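Local atomic coordinates of sortase B (Listeria monocytogenes serovar 1/2a, PDB entry 5JCV), a protein that anchors surface proteins to the bacterial cell wall as a transpeptidase, cleaving their C-terminal sorting signal and passing them on through a thioester intermediate. Residues 116-119 with 123-126; 136-141 with 158-163. All coordinates share one frame; numbering follows the deposited sequence.

How the contacts relate
Sortase B illustrates how the long connection between strands 107-118 and 160-165 is fastened to the sortase barrel, first at its loop and then at its helix. Both contacts are buried, and neither contains a hydrogen bond across its own segments. Contact 1 folds the loop just after strand 107-118 back onto that strand, and tyrosines dominate it. Contact 2, next along the chain, seats helix 132-145 against strand 160-165 of the same sheet, with Ile160 and Leu139 beside a third tyrosine, Tyr138. The two meet where Tyr124 packs on the methyl of Thr162, and Gln180 of strand 176-182 hydrogen-bonds to side chains of both.

Contact 1: residues 116-119 with 123-126; sequences YETT and YYIE
Thr118 and Tyr124 mark the nearest passage of the two backbones, with their CA atoms still 9.6 Å apart, so the end of the strand and the 3-10 turn 123-125 meet through side chains alone. Tyr116 reaches across with its ring and hydroxyl. Its hydroxyl O comes within 3.2 Å of Tyr124 CB, which sits at the edge of the Tyr116 ring and near its plane. This is a snug van der Waals approach; the polar partner of Tyr116 OH is OE1 of Gln180 on strand 176-182. The turn lies in the connection between barrel strands 107-118 and 160-165, on the way to helix 132-145. With CG set between its backbone N and carbonyl carbon (chi1 81°), Tyr124 lays its ring across the end of the Thr118 side chain, and Thr118 CG2 reaches Tyr124 CE2 at 3.8 Å, obliquely to the ring. Over the centre of one face of the Tyr124 ring stands Ile125 CG2, 3.5 Å above its plane, from the same turn. Thr118 OG1 is hydrogen-bonded to Asp121 O in the intervening loop, while Tyr124 OH is bonded to Ser164 OG and Arg176 NH1.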
loop_
_atom_site.group_PDB
_atom_site.type_symbol
_atom_site.label_atom_id
_atom_site.label_comp_id
_atom_site.label_asym_id
_atom_site.label_seq_id
_atom_site.Cartn_x
_atom_site.Cartn_y
_atom_site.Cartn_z
ATOM N N TYR A 116 8.721 28.495 -0.232
ATOM C CA TYR A 116 9.669 29.374 0.482
ATOM C C TYR A 116 10.859 28.602 0.984
ATOM O O TYR A 116 10.843 27.360 1.022
ATOM C CB TYR A 116 8.991 30.089 1.666
ATOM C CG TYR A 116 8.147 29.188 2.527
ATOM C CD1 TYR A 116 8.693 28.542 3.615
ATOM C CD2 TYR A 116 6.788 28.947 2.218
ATOM C CE1 TYR A 116 7.917 27.699 4.411
ATOM C CE2 TYR A 116 6.011 28.101 2.987
ATOM C CZ TYR A 116 6.597 27.473 4.076
ATOM O OH TYR A 116 5.868 26.654 4.854
ATOM N N GLU A 117 11.889 29.346 1.362
ATOM C CA GLU A 117 13.016 28.808 2.106
ATOM C C GLU A 117 12.818 29.259 3.509
ATOM O O GLU A 117 12.285 30.359 3.759
ATOM C CB GLU A 117 14.338 29.418 1.666
ATOM C CG GLU A 117 14.805 28.999 0.297
ATOM C CD GLU A 117 16.033 29.794 -0.147
ATOM O OE1 GLU A 117 15.907 31.021 -0.486
ATOM O OE2 GLU A 117 17.107 29.163 -0.163
ATOM N N THR A 118 13.350 28.477 4.427
ATOM C CA THR A 118 13.336 28.881 5.815
ATOM C C THR A 118 14.503 28.252 6.560
ATOM O O THR A 118 14.784 27.051 6.382
ATOM C CB THR A 118 12.047 28.400 6.476
ATOM O OG1 THR A 118 12.032 28.822 7.850
ATOM C CG2 THR A 118 11.954 26.867 6.371
ATOM N N THR A 119 15.136 29.067 7.408
ATOM C CA THR A 119 16.335 28.699 8.197
ATOM C C THR A 119 16.014 28.398 9.695
ATOM O O THR A 119 16.550 27.445 10.266
ATOM C CB THR A 119 17.381 29.844 8.096
ATOM O OG1 THR A 119 16.697 31.107 8.096
ATOM C CG2 THR A 119 18.164 29.782 6.802
ATOM N N TYR A 123 7.535 26.763 11.877
ATOM C CA TYR A 123 6.124 26.704 12.124
ATOM C C TYR A 123 5.415 25.687 11.184
ATOM O O TYR A 123 4.516 24.934 11.588
ATOM C CB TYR A 123 5.586 28.107 11.922
ATOM C CG TYR A 123 4.145 28.228 12.234
ATOM C CD1 TYR A 123 3.719 28.411 13.554
ATOM C CD2 TYR A 123 3.180 28.141 11.232
ATOM C CE1 TYR A 123 2.382 28.521 13.872
ATOM C CE2 TYR A 123 1.832 28.250 11.548
ATOM C CZ TYR A 123 1.451 28.447 12.876
ATOM O OH TYR A 123 0.134 28.562 13.227
ATOM N N TYR A 124 5.850 25.652 9.930
ATOM C CA TYR A 124 5.262 24.799 8.907
ATOM C C TYR A 124 5.240 23.310 9.231
ATOM O O TYR A 124 4.516 22.555 8.561
ATOM C CB TYR A 124 6.009 24.992 7.571
ATOM C CG TYR A 124 7.314 24.235 7.433
ATOM C CD1 TYR A 124 7.330 22.970 6.887
ATOM C CD2 TYR A 124 8.517 24.778 7.844
ATOM C CE1 TYR A 124 8.505 22.269 6.726
ATOM C CE2 TYR A 124 9.713 24.088 7.678
ATOM C CZ TYR A 124 9.695 22.825 7.127
ATOM O OH TYR A 124 10.836 22.064 6.952
ATOM N N ILE A 125 6.019 22.857 10.219
ATOM C CA ILE A 125 6.055 21.417 10.487
ATOM C C ILE A 125 4.943 20.952 11.443
ATOM O O ILE A 125 4.964 19.790 11.883
ATOM C CB ILE A 125 7.401 20.948 11.062
ATOM C CG1 ILE A 125 7.537 21.333 12.556
ATOM C CG2 ILE A 125 8.530 21.465 10.213
ATOM C CD1 ILE A 125 8.745 20.751 13.270
ATOM N N GLU A 126 4.025 21.846 11.813
ATOM C CA GLU A 126 2.876 21.452 12.628
ATOM C C GLU A 126 2.014 20.442 11.894
ATOM O O GLU A 126 1.665 20.633 10.701
ATOM C CB GLU A 126 2.046 22.663 12.981
ATOM C CG GLU A 126 0.992 22.380 14.025
ATOM C CD GLU A 126 0.441 23.656 14.612
ATOM O OE1 GLU A 126 1.200 24.654 14.650
ATOM O OE2 GLU A 126 -0.741 23.654 15.024
#

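Contact 2: residues 136-141 with 158-163; sequences EDYLQK and DRIITL
Ile160 buries more surface here than any other residue, and it does so chiefly through one methyl group that meets two neighbours on the helix. Its CD1 lies 3.9 Å from Tyr138 CE2 and 4.4 Å from Leu139 CD2, reaching the tyrosine ring at a slant. The chi1 of 73° places Ile160 CG1 between the backbone N and the carbonyl carbon, and the extended chi2 then carries CD1 out toward the helix. That reach helps to bridge a separation of 12.7 Å between the axes of helix 136-141 and strand 160-163, whose directions differ by 42°. From the helix, Tyr138 and Leu139 are consecutive residues that both start toward the strand. Leu139 supplies a branched aliphatic end and, like Ile160, also packs on Phe113 of strand 107-118, while the Tyr138 ring is packed edge-to-face with Phe129. Tyr138 extends farther along the strand, and its OH lies 4.3 Å from Thr162 OG1, too far for a direct bond. Gln180 NE2 joins the two by bonding to both oxygens, and each buried hydroxyl has a second partner, Tyr124 O for Tyr138 OH and Asn67 ND2 for Thr162 OG1. Apolar packing thus grades into a polar network along one strand face. A helix inserted between strands 107-118 and 160-165 and packed against the barrel in this way is a hallmark of class B sortases.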
loop_
_atom_site.group_PDB
_atom_site.type_symbol
_atom_site.label_atom_id
_atom_site.label_comp_id
_atom_site.label_asym_id
_atom_site.label_seq_id
_atom_site.Cartn_x
_atom_site.Cartn_y
_atom_site.Cartn_z
ATOM N N GLU A 136 -6.673 27.190 9.720
ATOM C CA GLU A 136 -6.826 28.410 8.931
ATOM C C GLU A 136 -5.811 29.479 9.344
ATOM O O GLU A 136 -5.373 30.265 8.489
ATOM C CB GLU A 136 -8.282 28.927 8.992
ATOM C CG GLU A 136 -8.552 30.320 8.399
ATOM C CD GLU A 136 -8.196 30.502 6.915
ATOM O OE1 GLU A 136 -7.929 29.521 6.172
ATOM O OE2 GLU A 136 -8.200 31.675 6.480
ATOM N N ASP A 137 -5.436 29.500 10.630
ATOM C CA ASP A 137 -4.349 30.364 11.130
ATOM C C ASP A 137 -3.013 29.907 10.512
ATOM O O ASP A 137 -2.203 30.735 10.079
ATOM C CB ASP A 137 -4.194 30.301 12.668
ATOM C CG ASP A 137 -5.504 30.507 13.430
ATOM O OD1 ASP A 137 -6.436 31.168 12.932
ATOM O OD2 ASP A 137 -5.597 29.998 14.564
ATOM N N TYR A 138 -2.794 28.589 10.509
ATOM C CA TYR A 138 -1.639 27.973 9.857
ATOM C C TYR A 138 -1.533 28.394 8.382
ATOM O O TYR A 138 -0.473 28.834 7.922
ATOM C CB TYR A 138 -1.689 26.449 10.017
ATOM C CG TYR A 138 -0.572 25.708 9.334
ATOM C CD1 TYR A 138 0.555 25.298 10.022
ATOM C CD2 TYR A 138 -0.652 25.404 7.999
ATOM C CE1 TYR A 138 1.577 24.618 9.381
ATOM C CE2 TYR A 138 0.347 24.721 7.352
ATOM C CZ TYR A 138 1.471 24.339 8.025
ATOM O OH TYR A 138 2.459 23.665 7.315
ATOM N N LEU A 139 -2.634 28.315 7.658
ATOM C CA LEU A 139 -2.611 28.610 6.227
ATOM C C LEU A 139 -2.321 30.062 5.949
ATOM O O LEU A 139 -1.612 30.384 5.001
ATOM C CB LEU A 139 -3.921 28.218 5.571
ATOM C CG LEU A 139 -4.175 26.715 5.542
ATOM C CD1 LEU A 139 -5.590 26.432 5.046
ATOM C CD2 LEU A 139 -3.135 25.997 4.695
ATOM N N GLN A 140 -2.883 30.928 6.770
ATOM C CA GLN A 140 -2.590 32.346 6.722
ATOM C C GLN A 140 -1.082 32.586 6.906
ATOM O O GLN A 140 -0.471 33.317 6.136
ATOM C CB GLN A 140 -3.422 33.060 7.797
ATOM C CG GLN A 140 -2.944 34.447 8.215
ATOM C CD GLN A 140 -3.094 35.485 7.116
ATOM O OE1 GLN A 140 -3.733 35.241 6.086
ATOM N NE2 GLN A 140 -2.508 36.661 7.336
ATOM N N LYS A 141 -0.479 31.960 7.912
ATOM C CA LYS A 141 0.939 32.175 8.168
ATOM C C LYS A 141 1.797 31.714 6.983
ATOM O O LYS A 141 2.656 32.473 6.531
ATOM C CB LYS A 141 1.399 31.502 9.471
ATOM C CG LYS A 141 0.783 32.122 10.724
ATOM C CD LYS A 141 1.702 32.106 11.942
ATOM C CE LYS A 141 0.978 32.635 13.186
ATOM N NZ LYS A 141 1.843 32.738 14.414
ATOM N N ASP A 158 -9.646 22.418 3.478
ATOM C CA ASP A 158 -8.769 21.602 2.630
ATOM C C ASP A 158 -7.767 20.833 3.467
ATOM O O ASP A 158 -7.649 21.044 4.682
ATOM C CB ASP A 158 -8.013 22.477 1.643
ATOM C CG ASP A 158 -8.930 23.279 0.758
ATOM O OD1 ASP A 158 -9.890 22.704 0.249
ATOM O OD2 ASP A 158 -8.690 24.489 0.590
ATOM N N ARG A 159 -7.035 19.954 2.799
ATOM C CA ARG A 159 -5.877 19.266 3.369
ATOM C C ARG A 159 -4.684 19.421 2.445
ATOM O O ARG A 159 -4.853 19.521 1.236
ATOM C CB ARG A 159 -6.157 17.786 3.514
ATOM C CG ARG A 159 -7.061 17.447 4.666
ATOM C CD ARG A 159 -7.183 15.925 4.746
ATOM N NE ARG A 159 -7.497 15.436 3.400
ATOM C CZ ARG A 159 -8.722 15.387 2.883
ATOM N NH1 ARG A 159 -9.777 15.725 3.640
ATOM N NH2 ARG A 159 -8.886 14.984 1.613
ATOM N N ILE A 160 -3.477 19.395 3.014
ATOM C CA ILE A 160 -2.258 19.696 2.244
ATOM C C ILE A 160 -1.124 18.703 2.376
ATOM O O ILE A 160 -1.131 17.803 3.210
ATOM C CB ILE A 160 -1.685 21.078 2.578
ATOM C CG1 ILE A 160 -1.023 21.076 3.948
ATOM C CG2 ILE A 160 -2.763 22.149 2.504
ATOM C CD1 ILE A 160 -0.543 22.452 4.358
ATOM N N ILE A 161 -0.157 18.866 1.489
ATOM C CA ILE A 161 1.055 18.084 1.524
ATOM C C ILE A 161 2.228 19.058 1.425
ATOM O O ILE A 161 2.160 20.049 0.695
ATOM C CB ILE A 161 1.067 16.977 0.467
ATOM C CG1 ILE A 161 2.469 16.396 0.279
ATOM C CG2 ILE A 161 0.542 17.486 -0.835
ATOM C CD1 ILE A 161 2.489 15.017 -0.328
ATOM N N THR A 162 3.268 18.787 2.232
ATOM C CA THR A 162 4.438 19.643 2.349
ATOM C C THR A 162 5.628 18.816 1.927
ATOM O O THR A 162 5.858 17.703 2.459
ATOM C CB THR A 162 4.662 20.109 3.812
ATOM O OG1 THR A 162 3.497 20.776 4.295
ATOM C CG2 THR A 162 5.816 21.065 3.920
ATOM N N LEU A 163 6.371 19.342 0.959
ATOM C CA LEU A 163 7.638 18.775 0.619
ATOM C C LEU A 163 8.734 19.649 1.247
ATOM O O LEU A 163 8.727 20.863 1.099
ATOM C CB LEU A 163 7.766 18.711 -0.890
ATOM C CG LEU A 163 6.690 17.968 -1.654
ATOM C CD1 LEU A 163 7.089 17.936 -3.094
ATOM C CD2 LEU A 163 6.433 16.537 -1.221
#